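Membrane lipoprotein family protein (Aeropyrum pernix, PDB 4PEV) binds adenosine and probably serves as the solute-binding lipoprotein that delivers nucleosides to an ABC transporter at the cell membrane. Local coordinates at residues Met72-Leu75 / Gly76-Ala80; Thr357-Lys360 / Val361-Val365; Ser374-Gly377 / Trp378-Val381. All coordinates share one frame; numbering follows the deposited sequence.

Contact 1. Residues Met72-Leu75 / Gly76-Ala80; sequences MAAL and GADRA
Asp78 folds its side chain back over the carbonyl of Ala74, one turn earlier in helix 69-84. This helix links strands 54-59 and 87-91 in a beta-alpha-beta unit. The Asp78 chain can be followed outward. CB lies 3.3 Å from Ala74 O. With chi1 at -74°, CG stands opposite the carbonyl carbon of Asp78 and beside its backbone N. This keeps the carboxylate carbon over the carbonyl, with CG 3.2 Å from Ala74 O. OD1 is farther off. OD2 lies 3.3 Å from Ala74 O, two acceptors side by side and not a bond. The methyl of Ala74 is a more distant neighbour of OD2. The bond to Ala74 O comes instead from the Asp78 amide. The donor N lies almost in line with the Ala74 C=O, though the N-H itself is bent from the straight.

The other rungs are regular helical bonds. Ala77 N donates to Ala73 O at 3.1 Å, and Arg79 N donates to Leu75 O at 2.9 Å. Arg79 rests its CB 3.5 Å from Leu75 O, then bends at chi3 and carries its guanidinium to helix 301-313. There it forms a salt bridge with Asp302 and a cation-pi contact with Tyr306. The methyls of Ala74 and Ala77 meet Phe90 of strand 87-91, at the edge of the parallel sheet. The side chain of selenomethionine Met72 lies about 8 Å from the bound adenosine and about 5 Å from that of Asp282, an adenosine-binding residue.

Main-chain bonding therefore joins the two segments. The small Ala74 and Ala77 side chains are consistent with close packing of the helix on strand 87-91. The Asp78 carboxylate stays beside the Ala74 carbonyl without bonding to it, whereas Arg79 takes its charge to another helix, at Asp302.

Contact 2. Residues Thr357-Lys360 / Val361-Val365; sequences TPEK and VVEIV
The first torsions of Lys360 and Ile364 bring their side chains together. In Lys360, CG lies trans to the backbone N (chi1 -175°), which sends the chain along the helix surface. Bends at its next three torsions then curl it past Ile364. In Ile364, chi1 of -60° sets CG1 beside its own backbone N, facing back to the previous turn. CG1 comes 3.2 Å from Lys360 O and 4.0 Å from Lys360 CD. The two side chains cross obliquely, methylene on methylene. Replacing Ile364 by an alanine would remove CG1 and CD1, and the Lys360 chain would probably lose its apolar support and be freer to swing.

These residues open helix 358-372. Thr357 is the N-cap, and its OG1 accepts from Lys360 N at 3.3 Å. Val361 N donates to Thr357 O at 2.9 Å, and Glu363 N donates to Glu359 O with a nearly straight N-H. The bond from Val362 N to Pro358 O is weak.

Lys360 also passes Glu363 at about a right angle, with CE 3.7 Å from OE1. Its NZ stays 4.9 Å from that oxygen, too far for a salt bridge. Glu363 OE2 lies 3.3 Å from Glu359 OE2, the carboxylate planes 64° apart. Glu359 has a salt bridge to Arg340 of helix 336-348. Pro358, Val361 and Val362 pack on that same helix.

The two exposed carboxylates thus lie close together on one helix face. The Arg340 cation probably eases their repulsion. The helix dipole would tend to stabilise negative charge at Glu359, near the helix start, and less so at Glu363.

Contact 3. Residues Ser374-Gly377 / Trp378-Val381; sequences SNDG and WRLV
Ser374 OG, at the start of the turn that carries Trp378, is gripped by two groups. It accepts from Gly377 N at 3.2 Å, and it is hydrogen-bonded to Asp172 of helix 159-181. Ser374 is therefore an N-cap, opening helix 375-389. Its chi1 of 73° turns the hydroxyl back to the first turn. Its carbonyl also works: Trp378 N makes a weak bond to Ser374 O, and Trp378 CD1 lies 3.5 Å from that oxygen. The indole meets Asn375 CA at its edge, then reaches Ile169 of helix 159-181.

Asp376 and Arg379 form a salt bridge on the outer side, OD1 to NH1 at 2.5 Å. The two chains run side by side and point the same way. OD1 approaches the guanidinium at its edge, in plane, yet the carboxylate itself is turned 77° from the guanidinium plane. One oxygen, not the pair, thus makes the bridge.

On the inner side, Leu380 N donates to Asp376 O at 2.9 Å. The Leu380 side chain packs on Tyr211 and Tyr212 of helix 196-214, and Val381 packs on Ile168 and Ile169. The apolar side chains Trp378, Leu380 and Val381 thus pack the helix start on helices 159-181 and 196-214. Val381 N donates to Gly377 O at 2.9 Å, and Val381 CG2 rests 3.1 Å from the same oxygen.

Overall arrangement
All three contacts are local, each within one helix, and none touches another. Contact 1 is mostly buried, in the middle of helix 69-84 and near the adenosine cleft. Its buried face is rich in alanine and glycine, and no polar side-chain bond is made across it. Contacts 2 and 3 are partly buried and lie away from the annotated sites. Both open a helix with a hydroxyl N-cap, and helices 358-372 and 375-389 follow each other in the chain. The nearest atoms of contacts 2 and 3 are about 8 Å apart. Their outward faces differ: contact 2 brings two carboxylates together, whereas contact 3 pairs opposite charges. Contacts 1 and 2 both border helix 336-348, while contact 3 packs against helices 159-181 and 196-214.

Contact 1. Residues Met72-Leu75 / Gly76-Ala80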
loop_
_atom_site.group_PDB
_atom_site.type_symbol
_atom_site.label_atom_id
_atom_site.label_comp_id
_atom_site.label_asym_id
_atom_site.label_seq_id
_atom_site.Cartn_x
_atom_site.Cartn_y
_atom_site.Cartn_z
HETATM N N MSE C 72 -3.428 3.126 9.013
HETATM C CA MSE C 72 -2.089 3.697 9.004
HETATM C C MSE C 72 -2.171 5.195 9.223
HETATM O O MSE C 72 -1.544 5.735 10.141
HETATM C CB MSE C 72 -1.482 3.312 7.658
HETATM C CG MSE C 72 0.020 3.219 7.687
HETATM SE SE MSE C 72 0.570 1.843 8.980
HETATM C CE MSE C 72 2.517 2.097 8.736
ATOM N N ALA C 73 -2.982 5.874 8.411
ATOM C CA ALA C 73 -3.175 7.319 8.530
ATOM C C ALA C 73 -3.628 7.737 9.922
ATOM O O ALA C 73 -3.092 8.668 10.500
ATOM C CB ALA C 73 -4.174 7.796 7.495
ATOM N N ALA C 74 -4.611 7.037 10.465
ATOM C CA ALA C 74 -5.072 7.298 11.829
ATOM C C ALA C 74 -3.937 7.152 12.835
ATOM O O ALA C 74 -3.837 7.921 13.779
ATOM C CB ALA C 74 -6.215 6.362 12.192
ATOM N N LEU C 75 -3.080 6.167 12.626
ATOM C CA LEU C 75 -1.985 5.920 13.540
ATOM C C LEU C 75 -1.092 7.149 13.657
ATOM O O LEU C 75 -0.695 7.521 14.755
ATOM C CB LEU C 75 -1.149 4.751 13.050
ATOM C CG LEU C 75 -0.423 4.020 14.157
ATOM C CD1 LEU C 75 -1.396 3.044 14.792
ATOM C CD2 LEU C 75 0.792 3.282 13.622
ATOM N N GLY C 76 -0.769 7.765 12.516
ATOM C CA GLY C 76 0.045 8.983 12.487
ATOM C C GLY C 76 -0.650 10.144 13.176
ATOM O O GLY C 76 -0.036 10.933 13.882
ATOM N N ALA C 77 -1.951 10.242 12.959
ATOM C CA ALA C 77 -2.759 11.216 13.638
ATOM C C ALA C 77 -2.869 10.916 15.122
ATOM O O ALA C 77 -2.857 11.837 15.917
ATOM C CB ALA C 77 -4.140 11.259 13.012
ATOM N N ASP C 78 -3.005 9.641 15.495
ATOM C CA ASP C 78 -3.138 9.253 16.909
ATOM C C ASP C 78 -1.834 9.556 17.660
ATOM O O ASP C 78 -1.855 10.024 18.799
ATOM C CB ASP C 78 -3.515 7.760 17.060
ATOM C CG ASP C 78 -5.013 7.448 16.687
ATOM O OD1 ASP C 78 -5.897 8.333 16.863
ATOM O OD2 ASP C 78 -5.304 6.297 16.232
ATOM N N ARG C 79 -0.704 9.305 17.007
ATOM C CA ARG C 79 0.614 9.616 17.573
ATOM C C ARG C 79 0.791 11.132 17.790
ATOM O O ARG C 79 1.369 11.558 18.786
ATOM C CB ARG C 79 1.731 9.075 16.660
ATOM C CG ARG C 79 3.062 8.753 17.332
ATOM C CD ARG C 79 4.197 8.639 16.299
ATOM N NE ARG C 79 3.844 7.831 15.106
ATOM C CZ ARG C 79 4.477 7.853 13.915
ATOM N NH1 ARG C 79 5.540 8.646 13.679
ATOM N NH2 ARG C 79 4.030 7.064 12.937
ATOM N N ALA C 80 0.280 11.941 16.871
ATOM C CA ALA C 80 0.371 13.393 16.997
ATOM C C ALA C 80 -0.525 13.944 18.112
ATOM O O ALA C 80 -0.133 14.850 18.835
ATOM C CB ALA C 80 0.019 14.040 15.680
#

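Contact 2. Residues Thr357-Lys360 / Val361-Val365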
loop_
_atom_site.group_PDB
_atom_site.type_symbol
_atom_site.label_atom_id
_atom_site.label_comp_id
_atom_site.label_asym_id
_atom_site.label_seq_id
_atom_site.Cartn_x
_atom_site.Cartn_y
_atom_site.Cartn_z
ATOM N N THR C 357 0.171 -14.844 20.152
ATOM C CA THR C 357 0.783 -13.627 20.712
ATOM C C THR C 357 1.622 -12.908 19.641
ATOM O O THR C 357 1.900 -13.478 18.585
ATOM C CB THR C 357 1.706 -13.954 21.918
ATOM O OG1 THR C 357 2.583 -15.050 21.594
ATOM C CG2 THR C 357 0.877 -14.286 23.165
ATOM N N PRO C 358 2.033 -11.655 19.907
ATOM C CA PRO C 358 2.990 -10.969 19.031
ATOM C C PRO C 358 4.267 -11.755 18.808
ATOM O O PRO C 358 4.748 -11.820 17.681
ATOM C CB PRO C 358 3.312 -9.680 19.786
ATOM C CG PRO C 358 2.134 -9.432 20.644
ATOM C CD PRO C 358 1.492 -10.759 20.942
ATOM N N GLU C 359 4.811 -12.348 19.872
ATOM C CA GLU C 359 6.019 -13.160 19.740
ATOM C C GLU C 359 5.783 -14.421 18.864
ATOM O O GLU C 359 6.603 -14.746 17.982
ATOM C CB GLU C 359 6.583 -13.513 21.126
ATOM C CG GLU C 359 7.944 -14.224 21.113
ATOM C CD GLU C 359 8.915 -13.659 20.079
ATOM O OE1 GLU C 359 8.899 -12.421 19.855
ATOM O OE2 GLU C 359 9.690 -14.452 19.481
ATOM N N LYS C 360 4.656 -15.105 19.078
ATOM C CA LYS C 360 4.320 -16.271 18.264
ATOM C C LYS C 360 4.079 -15.903 16.787
ATOM O O LYS C 360 4.420 -16.668 15.896
ATOM C CB LYS C 360 3.131 -17.035 18.876
ATOM C CG LYS C 360 2.736 -18.350 18.197
ATOM C CD LYS C 360 3.925 -19.262 17.844
ATOM C CE LYS C 360 4.129 -20.435 18.799
ATOM N NZ LYS C 360 3.305 -21.618 18.404
ATOM N N VAL C 361 3.526 -14.723 16.520
ATOM C CA VAL C 361 3.320 -14.273 15.138
ATOM C C VAL C 361 4.642 -14.155 14.389
ATOM O O VAL C 361 4.732 -14.558 13.243
ATOM C CB VAL C 361 2.576 -12.919 15.064
ATOM C CG1 VAL C 361 2.736 -12.260 13.693
ATOM C CG2 VAL C 361 1.098 -13.097 15.386
ATOM N N VAL C 362 5.664 -13.602 15.026
ATOM C CA VAL C 362 6.959 -13.458 14.373
ATOM C C VAL C 362 7.598 -14.819 14.107
ATOM O O VAL C 362 8.089 -15.074 13.007
ATOM C CB VAL C 362 7.935 -12.613 15.203
ATOM C CG1 VAL C 362 9.275 -12.482 14.491
ATOM C CG2 VAL C 362 7.366 -11.232 15.442
ATOM N N GLU C 363 7.592 -15.699 15.107
ATOM C CA GLU C 363 8.192 -17.032 14.937
ATOM C C GLU C 363 7.638 -17.738 13.702
ATOM O O GLU C 363 8.395 -18.328 12.925
ATOM C CB GLU C 363 7.974 -17.906 16.173
ATOM C CG GLU C 363 8.825 -17.505 17.372
ATOM C CD GLU C 363 8.346 -18.142 18.674
ATOM O OE1 GLU C 363 7.557 -19.125 18.624
ATOM O OE2 GLU C 363 8.751 -17.645 19.753
ATOM N N ILE C 364 6.322 -17.647 13.517
ATOM C CA ILE C 364 5.660 -18.334 12.422
ATOM C C ILE C 364 5.982 -17.731 11.065
ATOM O O ILE C 364 6.147 -18.463 10.105
ATOM C CB ILE C 364 4.130 -18.368 12.585
ATOM C CG1 ILE C 364 3.735 -19.098 13.874
ATOM C CG2 ILE C 364 3.486 -19.039 11.370
ATOM C CD1 ILE C 364 2.246 -19.106 14.137
ATOM N N VAL C 365 6.067 -16.417 10.959
ATOM C CA VAL C 365 6.353 -15.822 9.660
ATOM C C VAL C 365 7.783 -16.163 9.253
ATOM O O VAL C 365 8.037 -16.541 8.108
ATOM C CB VAL C 365 6.170 -14.290 9.644
ATOM C CG1 VAL C 365 6.531 -13.728 8.276
ATOM C CG2 VAL C 365 4.746 -13.898 10.016
#

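Contact 3. Residues Ser374-Gly377 / Trp378-Val381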
loop_
_atom_site.group_PDB
_atom_site.type_symbol
_atom_site.label_atom_id
_atom_site.label_comp_id
_atom_site.label_asym_id
_atom_site.label_seq_id
_atom_site.Cartn_x
_atom_site.Cartn_y
_atom_site.Cartn_z
ATOM N N SER C 374 13.621 -18.434 -1.307
ATOM C CA SER C 374 15.017 -18.823 -1.541
ATOM C C SER C 374 15.979 -17.651 -1.327
ATOM O O SER C 374 15.562 -16.479 -1.304
ATOM C CB SER C 374 15.188 -19.361 -2.972
ATOM O OG SER C 374 15.135 -18.313 -3.940
ATOM N N ASN C 375 17.266 -17.972 -1.181
ATOM C CA ASN C 375 18.316 -16.953 -1.029
ATOM C C ASN C 375 18.520 -16.130 -2.296
ATOM O O ASN C 375 18.983 -14.998 -2.226
ATOM C CB ASN C 375 19.633 -17.605 -0.610
ATOM C CG ASN C 375 19.601 -18.107 0.820
ATOM O OD1 ASN C 375 18.864 -17.594 1.661
ATOM N ND2 ASN C 375 20.411 -19.109 1.106
ATOM N N ASP C 376 18.189 -16.722 -3.446
ATOM C CA ASP C 376 18.194 -16.022 -4.723
ATOM C C ASP C 376 17.149 -14.928 -4.733
ATOM O O ASP C 376 17.396 -13.851 -5.264
ATOM C CB ASP C 376 17.908 -16.986 -5.878
ATOM C CG ASP C 376 19.056 -17.947 -6.145
ATOM O OD1 ASP C 376 20.235 -17.524 -6.103
ATOM O OD2 ASP C 376 18.772 -19.138 -6.405
ATOM N N GLY C 377 15.978 -15.223 -4.161
ATOM C CA GLY C 377 14.934 -14.227 -3.937
ATOM C C GLY C 377 15.467 -12.999 -3.213
ATOM O O GLY C 377 15.271 -11.864 -3.679
ATOM N N TRP C 378 16.170 -13.240 -2.101
ATOM C CA TRP C 378 16.755 -12.177 -1.264
ATOM C C TRP C 378 17.927 -11.450 -1.896
ATOM O O TRP C 378 18.122 -10.254 -1.670
ATOM C CB TRP C 378 17.217 -12.756 0.073
ATOM C CG TRP C 378 16.084 -13.168 0.953
ATOM C CD1 TRP C 378 15.854 -14.409 1.485
ATOM C CD2 TRP C 378 15.006 -12.336 1.388
ATOM N NE1 TRP C 378 14.702 -14.394 2.236
ATOM C CE2 TRP C 378 14.162 -13.133 2.193
ATOM C CE3 TRP C 378 14.670 -10.984 1.175
ATOM C CZ2 TRP C 378 12.997 -12.625 2.788
ATOM C CZ3 TRP C 378 13.518 -10.479 1.764
ATOM C CH2 TRP C 378 12.693 -11.299 2.559
ATOM N N ARG C 379 18.715 -12.202 -2.657
ATOM C CA ARG C 379 19.871 -11.697 -3.378
ATOM C C ARG C 379 19.352 -10.708 -4.417
ATOM O O ARG C 379 19.820 -9.576 -4.492
ATOM C CB ARG C 379 20.605 -12.889 -4.031
ATOM C CG ARG C 379 22.065 -12.706 -4.431
ATOM C CD ARG C 379 22.508 -13.779 -5.439
ATOM N NE ARG C 379 22.110 -13.439 -6.824
ATOM C CZ ARG C 379 21.407 -14.211 -7.671
ATOM N NH1 ARG C 379 20.996 -15.435 -7.341
ATOM N NH2 ARG C 379 21.122 -13.757 -8.892
ATOM N N LEU C 380 18.347 -11.130 -5.182
ATOM C CA LEU C 380 17.689 -10.260 -6.170
ATOM C C LEU C 380 16.941 -9.063 -5.569
ATOM O O LEU C 380 16.971 -7.979 -6.151
ATOM C CB LEU C 380 16.724 -11.063 -7.037
ATOM C CG LEU C 380 17.413 -12.063 -7.962
ATOM C CD1 LEU C 380 16.406 -13.052 -8.536
ATOM C CD2 LEU C 380 18.174 -11.343 -9.072
ATOM N N VAL C 381 16.252 -9.260 -4.436
ATOM C CA VAL C 381 15.655 -8.144 -3.676
ATOM C C VAL C 381 16.717 -7.099 -3.415
ATOM O O VAL C 381 16.565 -5.955 -3.803
ATOM C CB VAL C 381 15.073 -8.591 -2.309
ATOM C CG1 VAL C 381 14.824 -7.393 -1.392
ATOM C CG2 VAL C 381 13.786 -9.391 -2.501
#